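Local coordinates for peptidase M16 C-terminal domain-containing protein (Enterococcus faecalis, PDB 3D3Y) that is of unknown function but resembles the M16 metallopeptidases, carries a domain of the family's inactive type, and may bind a metal ion, at residues A[160-165]-A[235-240]; A[241-246]-A[410-415]. One frame throughout, in Å; residues are numbered along the deposited sequence.

From the N terminus, helix 150-162 ends in the first segment of contact 1, and the chain closes a loop of 69 intervening residues when 235-240 reaches that helix end. Contact 2 opens directly afterwards at 241-246 and closes far later, after 163 residues, when 410-415 pairs with it. The two loops therefore follow in series and neither nest nor cross. Their centres are 10 Å apart, and they meet where Val161 packs on Ala414 and Arg246. Contact 1 ties helix 150-162 to the loop ahead of strand 244-251; contact 2 sets that strand on the edge of a five-stranded sheet beside strand 411-421.

Contact 1 (A[160-165]-A[235-240]); sequences SVYFNQ and YNQPIR
Gln237 and Arg240 lie over the same face of the Tyr162 ring, both offset toward its rim. The Gln237 amide is turned only 25° from the ring plane, and Gln237 NE2 comes within 3.2 Å of Tyr162 CE2. The Arg240 guanidinium stands steeper, 65° from that plane. Its NH1 is 3.4 Å from Tyr162 CD1. Arg240 CZ lies 5.0 Å from the centroid of the Tyr162 ring, an off-centre cation-pi contact. Bends at chi2 and chi3 steer the arginine chain so that its guanidinium reaches Tyr162.

The polar centre is Tyr162 O, on the last residue of helix 150-162. Gln237 NE2 donates to Tyr162 O over 3.1 Å with a nearly straight N-H...O angle of 170°. The carbonyl oxygen lies in the amide plane of Gln237, yet the donor sits above the carbonyl plane and misses the lone pairs. The other end of the amide is held too: Tyr235 OH donates to Gln237 OE1 at 2.7 Å, in plane and on a lone pair. Bonds at both ends thus fix the rotation of this buried amide.

Gln165 covers Gln237 with its own amide, the planes stacked at a shallow angle, and Gln165 NE2 comes to 3.2 Å from Pro238 CD. On the apolar side the Phe163 and Tyr235 rings slide past each other, Phe163 CD1 meeting Tyr235 CE2 at 3.4 Å; the Tyr235 atom lies at the edge of the Phe163 ring.

Phe314 joins this aromatic group, meeting Phe163 edge-to-face and also touching the Tyr162 ring. Helix 150-162 ends against the sheet: Val161 reaches strands 244-251 and 411-421, and Tyr162 touches Ala260 of strand 255-262. Segment 235-240 passes the helix end in the loop that leads to strand 244-251.

Contact 2 (A[241-246]-A[410-415]); sequences NVIEER and LELQAI
Glu244 and Arg246 exchange backbone hydrogen bonds with strand 411-421, as adjacent parallel strands do. Glu244 N donates to Gln413 O (3.0 Å), Ile415 N to Glu244 O (2.9 Å) and Arg246 N to Ile415 O (2.9 Å). Over 244-246 and 411-415 the two strands run within 15° of parallel, and the pairs Glu244-Ala414 and Glu245-Ile415 are both in parallel register. A short CA-H...O contact, Ala414 CA to Glu244 O at 3.1 Å, adds to the ladder.

The apolar contacts centre on Ile243. It crosses Leu412 at about a right angle, Ile243 CD1 meeting Leu412 CD2 at 3.9 Å. The other branch, Ile243 CG2, anti to the backbone N, turns instead to Ile415 CD1 at 4.1 Å. That Ile415 methyl also touches Glu245, whose extended chain runs alongside Ile415 in the same direction.

Charged groups divide between the two faces. On the Ala414 face, Glu244 bends at chi2 so that Glu244 OE2 takes a bond from Arg246 NH1 of 2.6 Å, in the guanidinium plane and on the anti lone pair; this salt bridge lies within 241-246. On the Ile415 face, Glu245 OE1 pairs with Arg326 of helix 326-341.

Strand 244-251 is an outermost strand of this mixed sheet. Strand 411-421 joins it to antiparallel strand 255-262, where Gln413 and Ala414 opposite Ala260 form a classic beta bulge.

Contact 1 (A[160-165]-A[235-240])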
ATOM      1  N   SER A 160     -15.356  -1.017   4.034  1.00 32.56           N
ATOM      2  CA  SER A 160     -16.152  -2.234   4.307  1.00 33.38           C
ATOM      3  C   SER A 160     -17.508  -2.189   3.627  1.00 32.48           C
ATOM      4  O   SER A 160     -17.995  -3.218   3.176  1.00 32.57           O
ATOM      5  CB  SER A 160     -16.399  -2.456   5.801  1.00 34.12           C
ATOM      6  OG  SER A 160     -15.217  -2.892   6.427  1.00 40.67           O
ATOM      7  N   VAL A 161     -18.117  -1.005   3.571  1.00 31.41           N
ATOM      8  CA  VAL A 161     -19.419  -0.827   2.937  1.00 30.25           C
ATOM      9  C   VAL A 161     -19.229  -0.894   1.432  1.00 29.32           C
ATOM     10  O   VAL A 161     -19.893  -1.699   0.759  1.00 27.59           O
ATOM     11  CB  VAL A 161     -20.106   0.502   3.321  1.00 30.87           C
ATOM     12  CG1 VAL A 161     -21.476   0.625   2.618  1.00 31.44           C
ATOM     13  CG2 VAL A 161     -20.301   0.553   4.825  1.00 32.79           C
ATOM     14  N   TYR A 162     -18.308  -0.082   0.912  1.00 27.25           N
ATOM     15  CA  TYR A 162     -18.073  -0.061  -0.551  1.00 27.67           C
ATOM     16  C   TYR A 162     -17.783  -1.469  -1.096  1.00 27.51           C
ATOM     17  O   TYR A 162     -18.354  -1.881  -2.113  1.00 28.07           O
ATOM     18  CB  TYR A 162     -16.957   0.946  -0.960  1.00 27.44           C
ATOM     19  CG  TYR A 162     -16.726   0.969  -2.472  1.00 27.71           C
ATOM     20  CD1 TYR A 162     -17.520   1.757  -3.298  1.00 26.77           C
ATOM     21  CD2 TYR A 162     -15.767   0.139  -3.074  1.00 29.69           C
ATOM     22  CE1 TYR A 162     -17.338   1.768  -4.690  1.00 26.94           C
ATOM     23  CE2 TYR A 162     -15.583   0.136  -4.481  1.00 27.99           C
ATOM     24  CZ  TYR A 162     -16.368   0.957  -5.268  1.00 26.86           C
ATOM     25  OH  TYR A 162     -16.210   0.969  -6.651  1.00 28.83           O
ATOM     26  N   PHE A 163     -16.901  -2.197  -0.411  1.00 28.16           N
ATOM     27  CA  PHE A 163     -16.470  -3.551  -0.826  1.00 29.38           C
ATOM     28  C   PHE A 163     -17.241  -4.693  -0.167  1.00 30.34           C
ATOM     29  O   PHE A 163     -16.729  -5.801   0.004  1.00 30.49           O
ATOM     30  CB  PHE A 163     -14.983  -3.722  -0.519  1.00 28.55           C
ATOM     31  CG  PHE A 163     -14.088  -2.807  -1.317  1.00 28.69           C
ATOM     32  CD1 PHE A 163     -13.890  -3.033  -2.692  1.00 27.64           C
ATOM     33  CD2 PHE A 163     -13.421  -1.743  -0.693  1.00 30.09           C
ATOM     34  CE1 PHE A 163     -13.050  -2.211  -3.442  1.00 27.98           C
ATOM     35  CE2 PHE A 163     -12.575  -0.892  -1.433  1.00 31.08           C
ATOM     36  CZ  PHE A 163     -12.392  -1.133  -2.818  1.00 29.74           C
ATOM     37  N   ASN A 164     -18.466  -4.414   0.207  1.00 32.19           N
ATOM     38  CA  ASN A 164     -19.235  -5.334   1.025  1.00 35.15           C
ATOM     39  C   ASN A 164     -19.506  -6.625   0.272  1.00 36.67           C
ATOM     40  O   ASN A 164     -19.733  -7.658   0.887  1.00 37.46           O
ATOM     41  CB  ASN A 164     -20.540  -4.674   1.440  1.00 35.17           C
ATOM     42  CG  ASN A 164     -21.168  -5.328   2.647  1.00 38.01           C
ATOM     43  OD1 ASN A 164     -20.509  -6.083   3.377  1.00 41.81           O
ATOM     44  ND2 ASN A 164     -22.451  -5.036   2.881  1.00 39.67           N
ATOM     45  N   GLN A 165     -19.454  -6.580  -1.060  1.00 38.59           N
ATOM     46  CA  GLN A 165     -19.696  -7.807  -1.829  1.00 41.24           C
ATOM     47  C   GLN A 165     -18.468  -8.752  -1.801  1.00 40.89           C
ATOM     48  O   GLN A 165     -18.571  -9.924  -2.186  1.00 41.84           O
ATOM     49  CB  GLN A 165     -20.202  -7.514  -3.248  1.00 40.48           C
ATOM     50  CG  GLN A 165     -19.326  -6.598  -4.092  1.00 44.31           C
ATOM     51  CD  GLN A 165     -19.933  -6.323  -5.466  1.00 45.69           C
ATOM     52  OE1 GLN A 165     -20.451  -5.217  -5.746  1.00 48.73           O
ATOM     53  NE2 GLN A 165     -19.884  -7.349  -6.342  1.00 49.11           N
ATOM     54  N   TYR A 235      -8.707  -4.956  -8.893  1.00 34.41           N
ATOM     55  CA  TYR A 235     -10.002  -5.423  -8.392  1.00 35.14           C
ATOM     56  C   TYR A 235     -11.096  -4.557  -9.013  1.00 35.50           C
ATOM     57  O   TYR A 235     -10.969  -3.333  -9.079  1.00 34.05           O
ATOM     58  CB  TYR A 235     -10.095  -5.360  -6.863  1.00 35.34           C
ATOM     59  CG  TYR A 235     -11.503  -5.608  -6.325  1.00 36.78           C
ATOM     60  CD1 TYR A 235     -11.942  -6.907  -6.002  1.00 36.97           C
ATOM     61  CD2 TYR A 235     -12.399  -4.548  -6.159  1.00 36.98           C
ATOM     62  CE1 TYR A 235     -13.239  -7.140  -5.507  1.00 36.68           C
ATOM     63  CE2 TYR A 235     -13.701  -4.770  -5.665  1.00 36.97           C
ATOM     64  CZ  TYR A 235     -14.108  -6.056  -5.344  1.00 37.80           C
ATOM     65  OH  TYR A 235     -15.387  -6.225  -4.853  1.00 38.14           O
ATOM     66  N   ASN A 236     -12.167  -5.224  -9.436  1.00 36.12           N
ATOM     67  CA  ASN A 236     -13.347  -4.580  -9.989  1.00 38.18           C
ATOM     68  C   ASN A 236     -14.625  -5.218  -9.403  1.00 37.98           C
ATOM     69  O   ASN A 236     -14.626  -6.382  -8.973  1.00 37.62           O
ATOM     70  CB  ASN A 236     -13.316  -4.714 -11.530  1.00 40.24           C
ATOM     71  CG  ASN A 236     -14.526  -4.101 -12.194  1.00 44.83           C
ATOM     72  OD1 ASN A 236     -14.720  -2.874 -12.136  1.00 51.17           O
ATOM     73  ND2 ASN A 236     -15.369  -4.949 -12.819  1.00 48.30           N
ATOM     74  N   GLN A 237     -15.713  -4.463  -9.391  1.00 38.36           N
ATOM     75  CA  GLN A 237     -17.002  -4.999  -8.936  1.00 39.49           C
ATOM     76  C   GLN A 237     -18.095  -4.258  -9.671  1.00 40.48           C
ATOM     77  O   GLN A 237     -17.859  -3.131 -10.138  1.00 41.03           O
ATOM     78  CB  GLN A 237     -17.161  -4.795  -7.433  1.00 39.48           C
ATOM     79  CG  GLN A 237     -16.981  -3.356  -6.983  1.00 37.01           C
ATOM     80  CD  GLN A 237     -17.264  -3.188  -5.491  1.00 37.42           C
ATOM     81  OE1 GLN A 237     -17.003  -4.091  -4.690  1.00 38.48           O
ATOM     82  NE2 GLN A 237     -17.801  -2.033  -5.120  1.00 36.11           N
ATOM     83  N   PRO A 238     -19.285  -4.869  -9.794  1.00 41.09           N
ATOM     84  CA  PRO A 238     -20.369  -4.150 -10.459  1.00 41.26           C
ATOM     85  C   PRO A 238     -20.798  -2.886  -9.718  1.00 41.67           C
ATOM     86  O   PRO A 238     -20.734  -2.828  -8.467  1.00 40.35           O
ATOM     87  CB  PRO A 238     -21.518  -5.166 -10.460  1.00 41.34           C
ATOM     88  CG  PRO A 238     -20.882  -6.477 -10.222  1.00 41.95           C
ATOM     89  CD  PRO A 238     -19.710  -6.212  -9.361  1.00 41.56           C
ATOM     90  N   ILE A 239     -21.200  -1.882 -10.503  1.00 42.15           N
ATOM     91  CA  ILE A 239     -21.942  -0.727 -10.012  1.00 42.75           C
ATOM     92  C   ILE A 239     -23.329  -1.191  -9.533  1.00 43.35           C
ATOM     93  O   ILE A 239     -24.021  -1.919 -10.252  1.00 43.06           O
ATOM     94  CB  ILE A 239     -22.083   0.339 -11.111  1.00 42.61           C
ATOM     95  CG1 ILE A 239     -20.715   0.962 -11.413  1.00 43.06           C
ATOM     96  CG2 ILE A 239     -23.010   1.451 -10.677  1.00 42.30           C
ATOM     97  CD1 ILE A 239     -20.430   1.081 -12.882  1.00 44.58           C
ATOM     98  N   ARG A 240     -23.693  -0.788  -8.317  1.00 43.75           N
ATOM     99  CA  ARG A 240     -25.020  -1.005  -7.745  1.00 45.02           C
ATOM    100  C   ARG A 240     -25.899   0.195  -8.114  1.00 44.61           C
ATOM    101  O   ARG A 240     -25.442   1.347  -8.116  1.00 43.35           O
ATOM    102  CB  ARG A 240     -24.948  -1.084  -6.209  1.00 45.61           C
ATOM    103  CG  ARG A 240     -24.145  -2.249  -5.576  1.00 47.86           C
ATOM    104  CD  ARG A 240     -23.424  -1.775  -4.261  1.00 47.93           C
ATOM    105  NE  ARG A 240     -22.027  -1.380  -4.485  1.00 53.94           N
ATOM    106  CZ  ARG A 240     -21.223  -0.779  -3.593  1.00 55.48           C
ATOM    107  NH1 ARG A 240     -19.982  -0.476  -3.947  1.00 56.51           N
ATOM    108  NH2 ARG A 240     -21.638  -0.454  -2.364  1.00 56.11           N
TER

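Contact 2 (A[241-246]-A[410-415])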
ATOM      1  N   ASN A 241     -27.171  -0.054  -8.396  1.00 45.12           N
ATOM      2  CA  ASN A 241     -28.065   1.060  -8.711  1.00 46.22           C
ATOM      3  C   ASN A 241     -28.549   1.851  -7.505  1.00 46.20           C
ATOM      4  O   ASN A 241     -28.947   3.016  -7.639  1.00 47.60           O
ATOM      5  CB  ASN A 241     -29.194   0.638  -9.657  1.00 48.00           C
ATOM      6  CG  ASN A 241     -28.728   0.598 -11.118  1.00 50.99           C
ATOM      7  OD1 ASN A 241     -28.246   1.613 -11.661  1.00 54.20           O
ATOM      8  ND2 ASN A 241     -28.841  -0.572 -11.752  1.00 52.88           N
ATOM      9  N   VAL A 242     -28.456   1.259  -6.321  1.00 44.20           N
ATOM     10  CA  VAL A 242     -28.847   1.959  -5.113  1.00 43.65           C
ATOM     11  C   VAL A 242     -27.582   2.265  -4.288  1.00 42.68           C
ATOM     12  O   VAL A 242     -26.709   1.403  -4.152  1.00 43.11           O
ATOM     13  CB  VAL A 242     -29.869   1.117  -4.308  1.00 44.10           C
ATOM     14  CG1 VAL A 242     -30.176   1.749  -2.954  1.00 46.16           C
ATOM     15  CG2 VAL A 242     -31.168   0.929  -5.104  1.00 44.20           C
ATOM     16  N   ILE A 243     -27.471   3.483  -3.766  1.00 40.50           N
ATOM     17  CA  ILE A 243     -26.392   3.825  -2.833  1.00 39.74           C
ATOM     18  C   ILE A 243     -26.615   3.192  -1.448  1.00 38.98           C
ATOM     19  O   ILE A 243     -27.699   3.332  -0.889  1.00 38.48           O
ATOM     20  CB  ILE A 243     -26.268   5.344  -2.697  1.00 39.33           C
ATOM     21  CG1 ILE A 243     -25.798   5.925  -4.037  1.00 39.34           C
ATOM     22  CG2 ILE A 243     -25.314   5.740  -1.547  1.00 40.59           C
ATOM     23  CD1 ILE A 243     -26.249   7.323  -4.313  1.00 41.99           C
ATOM     24  N   GLU A 244     -25.611   2.488  -0.910  1.00 37.65           N
ATOM     25  CA  GLU A 244     -25.695   1.986   0.474  1.00 37.69           C
ATOM     26  C   GLU A 244     -25.189   3.029   1.465  1.00 37.80           C
ATOM     27  O   GLU A 244     -24.077   3.533   1.336  1.00 36.23           O
ATOM     28  CB  GLU A 244     -24.920   0.672   0.651  1.00 37.10           C
ATOM     29  CG  GLU A 244     -25.552  -0.516  -0.086  1.00 41.46           C
ATOM     30  CD  GLU A 244     -26.940  -0.926   0.452  1.00 44.16           C
ATOM     31  OE1 GLU A 244     -27.800  -1.243  -0.403  1.00 47.58           O
ATOM     32  OE2 GLU A 244     -27.175  -0.939   1.695  1.00 45.18           O
ATOM     33  N   GLU A 245     -26.011   3.339   2.466  1.00 38.66           N
ATOM     34  CA  GLU A 245     -25.656   4.302   3.514  1.00 40.17           C
ATOM     35  C   GLU A 245     -25.651   3.566   4.847  1.00 40.00           C
ATOM     36  O   GLU A 245     -26.627   2.856   5.181  1.00 39.65           O
ATOM     37  CB  GLU A 245     -26.677   5.436   3.551  1.00 40.47           C
ATOM     38  CG  GLU A 245     -27.058   5.951   2.167  1.00 42.17           C
ATOM     39  CD  GLU A 245     -27.909   7.226   2.174  1.00 44.28           C
ATOM     40  OE1 GLU A 245     -27.929   7.954   3.194  1.00 48.59           O
ATOM     41  OE2 GLU A 245     -28.549   7.512   1.132  1.00 49.45           O
ATOM     42  N   ARG A 246     -24.532   3.640   5.564  1.00 38.26           N
ATOM     43  CA  ARG A 246     -24.446   3.040   6.889  1.00 37.65           C
ATOM     44  C   ARG A 246     -24.082   4.123   7.897  1.00 37.37           C
ATOM     45  O   ARG A 246     -23.335   5.055   7.575  1.00 36.14           O
ATOM     46  CB  ARG A 246     -23.426   1.895   6.937  1.00 37.67           C
ATOM     47  CG  ARG A 246     -23.668   0.774   5.895  1.00 40.69           C
ATOM     48  CD  ARG A 246     -24.663  -0.272   6.379  1.00 44.58           C
ATOM     49  NE  ARG A 246     -24.652  -1.476   5.543  1.00 47.29           N
ATOM     50  CZ  ARG A 246     -25.333  -1.592   4.410  1.00 51.25           C
ATOM     51  NH1 ARG A 246     -26.090  -0.572   3.979  1.00 52.88           N
ATOM     52  NH2 ARG A 246     -25.275  -2.726   3.707  1.00 50.13           N
ATOM     53  N   LEU A 410     -17.799   8.920 -12.703  1.00 36.99           N
ATOM     54  CA  LEU A 410     -17.884   8.755 -11.261  1.00 37.49           C
ATOM     55  C   LEU A 410     -19.280   8.382 -10.887  1.00 37.63           C
ATOM     56  O   LEU A 410     -20.219   9.000 -11.368  1.00 38.70           O
ATOM     57  CB  LEU A 410     -17.586  10.089 -10.588  1.00 38.91           C
ATOM     58  CG  LEU A 410     -16.760  10.007  -9.334  1.00 40.13           C
ATOM     59  CD1 LEU A 410     -15.363   9.737  -9.844  1.00 42.89           C
ATOM     60  CD2 LEU A 410     -16.775  11.313  -8.572  1.00 41.18           C
ATOM     61  N   GLU A 411     -19.435   7.413  -9.998  1.00 36.88           N
ATOM     62  CA  GLU A 411     -20.756   6.989  -9.577  1.00 37.41           C
ATOM     63  C   GLU A 411     -20.745   6.715  -8.081  1.00 36.22           C
ATOM     64  O   GLU A 411     -20.082   5.782  -7.628  1.00 34.06           O
ATOM     65  CB  GLU A 411     -21.147   5.710 -10.310  1.00 38.23           C
ATOM     66  CG  GLU A 411     -22.510   5.198  -9.968  1.00 44.20           C
ATOM     67  CD  GLU A 411     -23.636   5.913 -10.731  1.00 50.29           C
ATOM     68  OE1 GLU A 411     -24.804   5.788 -10.295  1.00 54.30           O
ATOM     69  OE2 GLU A 411     -23.357   6.579 -11.754  1.00 52.67           O
ATOM     70  N   LEU A 412     -21.495   7.514  -7.326  1.00 35.15           N
ATOM     71  CA  LEU A 412     -21.577   7.333  -5.856  1.00 34.51           C
ATOM     72  C   LEU A 412     -22.168   5.975  -5.539  1.00 34.30           C
ATOM     73  O   LEU A 412     -23.134   5.533  -6.201  1.00 34.50           O
ATOM     74  CB  LEU A 412     -22.364   8.480  -5.198  1.00 34.77           C
ATOM     75  CG  LEU A 412     -22.524   8.504  -3.677  1.00 34.70           C
ATOM     76  CD1 LEU A 412     -21.158   8.456  -2.980  1.00 30.33           C
ATOM     77  CD2 LEU A 412     -23.344   9.731  -3.226  1.00 33.34           C
ATOM     78  N   GLN A 413     -21.557   5.285  -4.565  1.00 32.92           N
ATOM     79  CA  GLN A 413     -21.931   3.907  -4.214  1.00 31.56           C
ATOM     80  C   GLN A 413     -22.187   3.669  -2.728  1.00 30.61           C
ATOM     81  O   GLN A 413     -23.023   2.838  -2.359  1.00 29.52           O
ATOM     82  CB  GLN A 413     -20.865   2.913  -4.713  1.00 31.87           C
ATOM     83  CG  GLN A 413     -20.819   2.748  -6.278  1.00 31.97           C
ATOM     84  CD  GLN A 413     -22.036   2.033  -6.845  1.00 34.44           C
ATOM     85  OE1 GLN A 413     -23.085   2.656  -7.134  1.00 37.63           O
ATOM     86  NE2 GLN A 413     -21.920   0.726  -7.007  1.00 30.72           N
ATOM     87  N   ALA A 414     -21.473   4.382  -1.866  1.00 29.82           N
ATOM     88  CA  ALA A 414     -21.608   4.131  -0.442  1.00 30.02           C
ATOM     89  C   ALA A 414     -21.352   5.412   0.329  1.00 30.01           C
ATOM     90  O   ALA A 414     -20.570   6.254  -0.092  1.00 29.01           O
ATOM     91  CB  ALA A 414     -20.648   2.995  -0.004  1.00 29.02           C
ATOM     92  N   ILE A 415     -22.042   5.567   1.449  1.00 30.36           N
ATOM     93  CA  ILE A 415     -21.832   6.706   2.325  1.00 31.06           C
ATOM     94  C   ILE A 415     -21.733   6.119   3.731  1.00 31.27           C
ATOM     95  O   ILE A 415     -22.617   5.350   4.157  1.00 30.98           O
ATOM     96  CB  ILE A 415     -23.058   7.666   2.335  1.00 31.24           C
ATOM     97  CG1 ILE A 415     -23.267   8.339   0.983  1.00 33.16           C
ATOM     98  CG2 ILE A 415     -22.942   8.703   3.497  1.00 33.12           C
ATOM     99  CD1 ILE A 415     -24.632   8.966   0.843  1.00 33.99           C
TER